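Local coordinates for protein yjcS (Bacillus subtilis, PDB 1Q8B) that is of unknown function but is probably an enzyme of the antibiotic biosynthesis monooxygenase family, with a dimeric alpha-beta barrel fold, at residues A[52-57]-A[62-67]; A[43-48]-A[76-81]. All blocks are in the same frame, centred on the assembly; numbering follows the deposited sequence.

Contact 1 (A[52-57]-A[62-67])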
# COMPACT_ATOMS: atom_id res chain seq x y z
N HIS A 52 -11.77 -10.64 5.53
CA HIS A 52 -12.45 -10.94 6.79
C HIS A 52 -11.42 -11.31 7.85
O HIS A 52 -10.49 -12.07 7.59
CB HIS A 52 -13.43 -12.10 6.58
CG HIS A 52 -14.28 -12.41 7.78
ND1 HIS A 52 -15.08 -11.46 8.39
CD2 HIS A 52 -14.46 -13.56 8.46
CE1 HIS A 52 -15.72 -12.02 9.40
NE2 HIS A 52 -15.36 -13.29 9.47
N ALA A 53 -11.59 -10.74 9.03
CA ALA A 53 -10.68 -10.99 10.14
C ALA A 53 -11.45 -11.56 11.32
O ALA A 53 -12.58 -11.15 11.59
CB ALA A 53 -9.98 -9.69 10.55
N TYR A 54 -10.85 -12.53 12.02
CA TYR A 54 -11.50 -13.11 13.19
C TYR A 54 -10.44 -13.69 14.11
O TYR A 54 -9.37 -14.12 13.67
CB TYR A 54 -12.52 -14.17 12.76
CG TYR A 54 -11.93 -15.51 12.39
CD1 TYR A 54 -11.64 -16.46 13.37
CD2 TYR A 54 -11.68 -15.83 11.06
CE1 TYR A 54 -11.12 -17.71 13.03
CE2 TYR A 54 -11.16 -17.07 10.71
CZ TYR A 54 -10.88 -18.01 11.69
OH TYR A 54 -10.35 -19.23 11.34
N PRO A 55 -10.71 -13.70 15.42
CA PRO A 55 -9.77 -14.22 16.41
C PRO A 55 -9.82 -15.72 16.65
O PRO A 55 -10.89 -16.32 16.60
CB PRO A 55 -10.15 -13.45 17.67
CG PRO A 55 -11.66 -13.44 17.57
CD PRO A 55 -11.91 -13.13 16.08
N LEU A 56 -8.65 -16.31 16.89
CA LEU A 56 -8.59 -17.73 17.22
C LEU A 56 -9.00 -17.73 18.70
O LEU A 56 -9.45 -16.70 19.20
CB LEU A 56 -7.16 -18.28 17.07
CG LEU A 56 -6.58 -18.51 15.67
CD1 LEU A 56 -7.47 -19.45 14.88
CD2 LEU A 56 -6.46 -17.19 14.93
N GLU A 57 -8.84 -18.85 19.40
CA GLU A 57 -9.21 -18.88 20.82
C GLU A 57 -8.37 -17.84 21.56
O GLU A 57 -7.20 -17.63 21.25
CB GLU A 57 -8.98 -20.27 21.42
CG GLU A 57 -9.94 -21.32 20.87
CD GLU A 57 -11.39 -21.01 21.19
OE1 GLU A 57 -12.29 -21.63 20.59
OE2 GLU A 57 -11.64 -20.14 22.06
N LYS A 62 -4.01 -14.80 18.67
CA LYS A 62 -3.79 -14.80 17.23
C LYS A 62 -5.05 -14.36 16.51
O LYS A 62 -6.16 -14.49 17.03
CB LYS A 62 -3.40 -16.20 16.75
CG LYS A 62 -2.01 -16.66 17.17
CD LYS A 62 -1.79 -18.12 16.81
CE LYS A 62 -0.35 -18.52 17.02
NZ LYS A 62 0.13 -18.07 18.35
N ILE A 63 -4.87 -13.82 15.30
CA ILE A 63 -5.97 -13.35 14.48
C ILE A 63 -5.81 -13.95 13.09
O ILE A 63 -4.71 -13.94 12.54
CB ILE A 63 -5.98 -11.81 14.39
CG1 ILE A 63 -6.23 -11.21 15.77
CG2 ILE A 63 -7.06 -11.35 13.41
CD1 ILE A 63 -6.11 -9.71 15.82
N MSE A 64 -6.90 -14.46 12.54
CA MSE A 64 -6.85 -15.06 11.21
C MSE A 64 -7.42 -14.14 10.14
O MSE A 64 -8.42 -13.45 10.38
CB MSE A 64 -7.62 -16.37 11.22
CG MSE A 64 -7.43 -17.20 9.96
SE MSE A 64 -5.73 -18.15 9.85
CE MSE A 64 -5.72 -18.95 11.61
N LEU A 65 -6.80 -14.14 8.96
CA LEU A 65 -7.27 -13.31 7.85
C LEU A 65 -7.57 -14.14 6.60
O LEU A 65 -6.76 -14.96 6.17
CB LEU A 65 -6.23 -12.24 7.48
CG LEU A 65 -5.74 -11.23 8.53
CD1 LEU A 65 -4.69 -10.32 7.89
CD2 LEU A 65 -6.90 -10.39 9.07
N TRP A 66 -8.76 -13.92 6.04
CA TRP A 66 -9.20 -14.59 4.82
C TRP A 66 -9.28 -13.47 3.81
O TRP A 66 -10.06 -12.53 4.01
CB TRP A 66 -10.60 -15.21 4.99
CG TRP A 66 -10.66 -16.41 5.89
CD1 TRP A 66 -9.62 -17.17 6.34
CD2 TRP A 66 -11.85 -17.02 6.41
NE1 TRP A 66 -10.08 -18.22 7.09
CE2 TRP A 66 -11.45 -18.15 7.16
CE3 TRP A 66 -13.22 -16.73 6.32
CZ2 TRP A 66 -12.36 -19.00 7.81
CZ3 TRP A 66 -14.13 -17.57 6.97
CH2 TRP A 66 -13.69 -18.69 7.71
N GLU A 67 -8.51 -13.54 2.73
CA GLU A 67 -8.51 -12.47 1.74
C GLU A 67 -8.55 -12.95 0.30
O GLU A 67 -7.93 -13.95 -0.05
CB GLU A 67 -7.26 -11.60 1.91
CG GLU A 67 -7.02 -11.05 3.32
CD GLU A 67 -5.64 -10.41 3.47
OE1 GLU A 67 -5.01 -10.07 2.44
OE2 GLU A 67 -5.19 -10.24 4.61
O HOH W 1 -6.57 -15.23 19.81
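His-52 to Leu-56 pair with Lys-62 to Trp-66 in an antiparallel beta hairpin at the border of the four-stranded sheet of this ferredoxin-like, dimeric alpha-beta barrel fold. The short strand axes run at 156° to each other. His-52 with Trp-66 and Tyr-54 with Met-64 are hydrogen-bonded pairs, each closed by two reciprocal backbone bonds; the shortest joins Met-64 N to Tyr-54 O at 2.7 Å. Ala-53 with Leu-65 and Pro-55 with Ile-63 are the alternating non-hydrogen-bonded pairs. They share the sheet face that looks to helix 28-42, where Ala-53 CB presses tightly on Leu-65 CD2 at 3.5 Å and Ile-63 reaches Ile-31, Met-32 and Phe-35.

The other face carries an aromatic cluster. A chi1 of 79° sets Tyr-54 CG between its own backbone N and carbonyl carbon and turns one ring face to selenomethionine Met-64, whose CB makes a CH-pi contact there, 3.9 Å from the centroid. The CE2 edge of the same ring is directed at the face of Trp-66, an edge-to-face pair with planes at 70° and centroids 5.3 Å apart. His-52 runs alongside Trp-66, CD2 to CE3 at 4.0 Å, while its ND1 is held by Glu-39 of helix 28-42. Toward the turn, Leu-56 N bonds to Lys-62 O from above the carbonyl plane, and Leu-56 CD1 meets the Met-64 methyl CE at 3.7 Å.

Contact 2 (A[43-48]-A[76-81])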
# COMPACT_ATOMS: atom_id res chain seq x y z
N ASN A 43 -12.90 -3.62 2.56
CA ASN A 43 -13.88 -4.26 1.68
C ASN A 43 -14.42 -3.25 0.67
O ASN A 43 -15.01 -3.62 -0.33
CB ASN A 43 -15.04 -4.86 2.47
CG ASN A 43 -14.76 -6.29 2.92
OD1 ASN A 43 -14.45 -6.54 4.09
ND2 ASN A 43 -14.85 -7.23 1.99
N LYS A 44 -14.20 -1.97 0.95
CA LYS A 44 -14.64 -0.91 0.05
C LYS A 44 -13.57 -0.59 -0.99
O LYS A 44 -13.85 0.12 -1.96
CB LYS A 44 -14.96 0.36 0.83
CG LYS A 44 -16.11 0.26 1.81
CD LYS A 44 -16.21 1.56 2.59
CE LYS A 44 -17.24 1.50 3.70
NZ LYS A 44 -17.17 2.75 4.53
N GLU A 45 -12.35 -1.09 -0.79
CA GLU A 45 -11.28 -0.84 -1.75
C GLU A 45 -11.71 -1.50 -3.05
O GLU A 45 -12.27 -2.60 -3.04
CB GLU A 45 -9.96 -1.45 -1.29
CG GLU A 45 -9.46 -0.93 0.04
CD GLU A 45 -8.13 -1.56 0.44
OE1 GLU A 45 -7.75 -1.45 1.63
OE2 GLU A 45 -7.46 -2.15 -0.44
N GLU A 46 -11.44 -0.83 -4.16
CA GLU A 46 -11.81 -1.33 -5.47
C GLU A 46 -11.30 -2.74 -5.77
O GLU A 46 -12.06 -3.58 -6.25
CB GLU A 46 -11.32 -0.36 -6.54
CG GLU A 46 -12.37 -0.07 -7.59
CD GLU A 46 -13.66 0.40 -6.97
OE1 GLU A 46 -13.62 1.41 -6.22
OE2 GLU A 46 -14.72 -0.22 -7.21
N GLY A 47 -10.02 -2.98 -5.49
CA GLY A 47 -9.43 -4.28 -5.78
C GLY A 47 -9.71 -5.41 -4.80
O GLY A 47 -9.25 -6.53 -5.01
N CYS A 48 -10.46 -5.14 -3.74
CA CYS A 48 -10.77 -6.18 -2.75
C CYS A 48 -12.04 -6.97 -3.04
O CYS A 48 -13.13 -6.40 -3.07
CB CYS A 48 -10.88 -5.54 -1.37
SG CYS A 48 -11.17 -6.73 -0.03
N LYS A 76 -0.81 -4.64 -2.68
CA LYS A 76 0.15 -3.57 -2.45
C LYS A 76 -0.57 -2.24 -2.27
O LYS A 76 -0.22 -1.45 -1.39
CB LYS A 76 1.16 -3.52 -3.60
CG LYS A 76 2.14 -4.69 -3.55
CD LYS A 76 3.02 -4.80 -4.78
CE LYS A 76 4.00 -5.95 -4.60
NZ LYS A 76 4.76 -6.25 -5.85
N ILE A 77 -1.58 -1.99 -3.11
CA ILE A 77 -2.36 -0.75 -3.02
C ILE A 77 -3.01 -0.69 -1.63
O ILE A 77 -3.07 0.37 -1.00
CB ILE A 77 -3.46 -0.70 -4.11
CG1 ILE A 77 -2.83 -0.35 -5.46
CG2 ILE A 77 -4.51 0.33 -3.75
CD1 ILE A 77 -3.77 -0.45 -6.62
N HIS A 78 -3.49 -1.84 -1.17
CA HIS A 78 -4.10 -1.96 0.15
C HIS A 78 -3.20 -1.40 1.25
O HIS A 78 -3.68 -0.71 2.15
CB HIS A 78 -4.40 -3.43 0.43
CG HIS A 78 -4.72 -3.74 1.87
ND1 HIS A 78 -5.77 -3.16 2.54
CD2 HIS A 78 -4.13 -4.58 2.75
CE1 HIS A 78 -5.83 -3.64 3.77
NE2 HIS A 78 -4.84 -4.51 3.92
N PHE A 79 -1.91 -1.70 1.18
CA PHE A 79 -0.99 -1.23 2.20
C PHE A 79 -0.58 0.23 2.09
O PHE A 79 0.18 0.72 2.92
CB PHE A 79 0.25 -2.12 2.27
CG PHE A 79 -0.03 -3.50 2.76
CD1 PHE A 79 -0.15 -4.56 1.88
CD2 PHE A 79 -0.25 -3.72 4.12
CE1 PHE A 79 -0.50 -5.83 2.33
CE2 PHE A 79 -0.60 -5.00 4.58
CZ PHE A 79 -0.72 -6.05 3.69
N THR A 80 -1.08 0.93 1.07
CA THR A 80 -0.78 2.35 0.92
C THR A 80 -1.96 3.15 1.47
O THR A 80 -1.83 4.34 1.76
CB THR A 80 -0.57 2.75 -0.55
OG1 THR A 80 -1.82 2.72 -1.24
CG2 THR A 80 0.42 1.82 -1.22
N LYS A 81 -3.10 2.49 1.63
CA LYS A 81 -4.30 3.14 2.15
C LYS A 81 -4.06 3.60 3.58
O LYS A 81 -3.40 2.91 4.36
CB LYS A 81 -5.48 2.17 2.14
CG LYS A 81 -5.78 1.54 0.80
CD LYS A 81 -6.18 2.58 -0.22
CE LYS A 81 -6.67 1.90 -1.48
NZ LYS A 81 -7.03 2.90 -2.53
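A histidine-carboxylate hydrogen bond between His-78 and Glu-45 joins the loop following helix 28-42 to the last turn of helix 72-78, in a dimeric alpha-beta barrel fold. His-78 ND1 donates to Glu-45 OE1 over 2.8 Å, with a nearly straight N-H...O angle of 170°. The acceptor lies almost in the imidazole plane, and the bond arrives on the syn side of the carboxylate, 16° out of its plane. Because the Glu-45 chain is extended beyond CG, its carboxylate spans the gap between the backbones, whose CA atoms at Glu-45 and His-78 are 7.5 Å apart. The second oxygen, Glu-45 OE2, packs 3.4 Å from His-78 CB, so both carboxylate oxygens lie against this residue.

His-83 NE2 also bonds to Glu-45 OE1, so two imidazoles grip one oxygen of this buried residue, which should restrain the turning of the carboxylate. Lys-81 lays its methylene CG against the carboxylate: with CG anti to its carbonyl carbon (chi1 -55°), CG comes 3.7 Å from Glu-45 OE1; the chain then bends at chi2 and NZ goes on to hydrogen-bond Val-95 O of the second subunit. On the loop side, a type I beta turn from Glu-45 to Cys-48 leads into strand 48-55. Trp-69, at the end of strand 62-69, touches both Glu-45 and the His-78 ring, and Thr-84 of helix 82-88 bonds to His-78 O, so the pair sits where the end of strand 62-69 meets the junction of helices 72-78 and 82-88.

From the N terminus, the chain runs through strand 13-22 and helix 28-42 to the loop 43-48, the first half of contact 2. Strand 48-55 follows at once, and contact 1 closes the short hairpin loop between it and strand 62-69. The chain then passes through helix 72-78, whose last residues and the following turn, 76-81, come back to the loop 43-48 and complete contact 2. Contact 1 is therefore nested inside the larger loop of contact 2, and the two do not cross. Their centres lie about 18 Å apart, on opposite sides of the chain's centre. One sets strand pairing within the sheet; the other ties the segment after the long helix to the short helices near the second subunit.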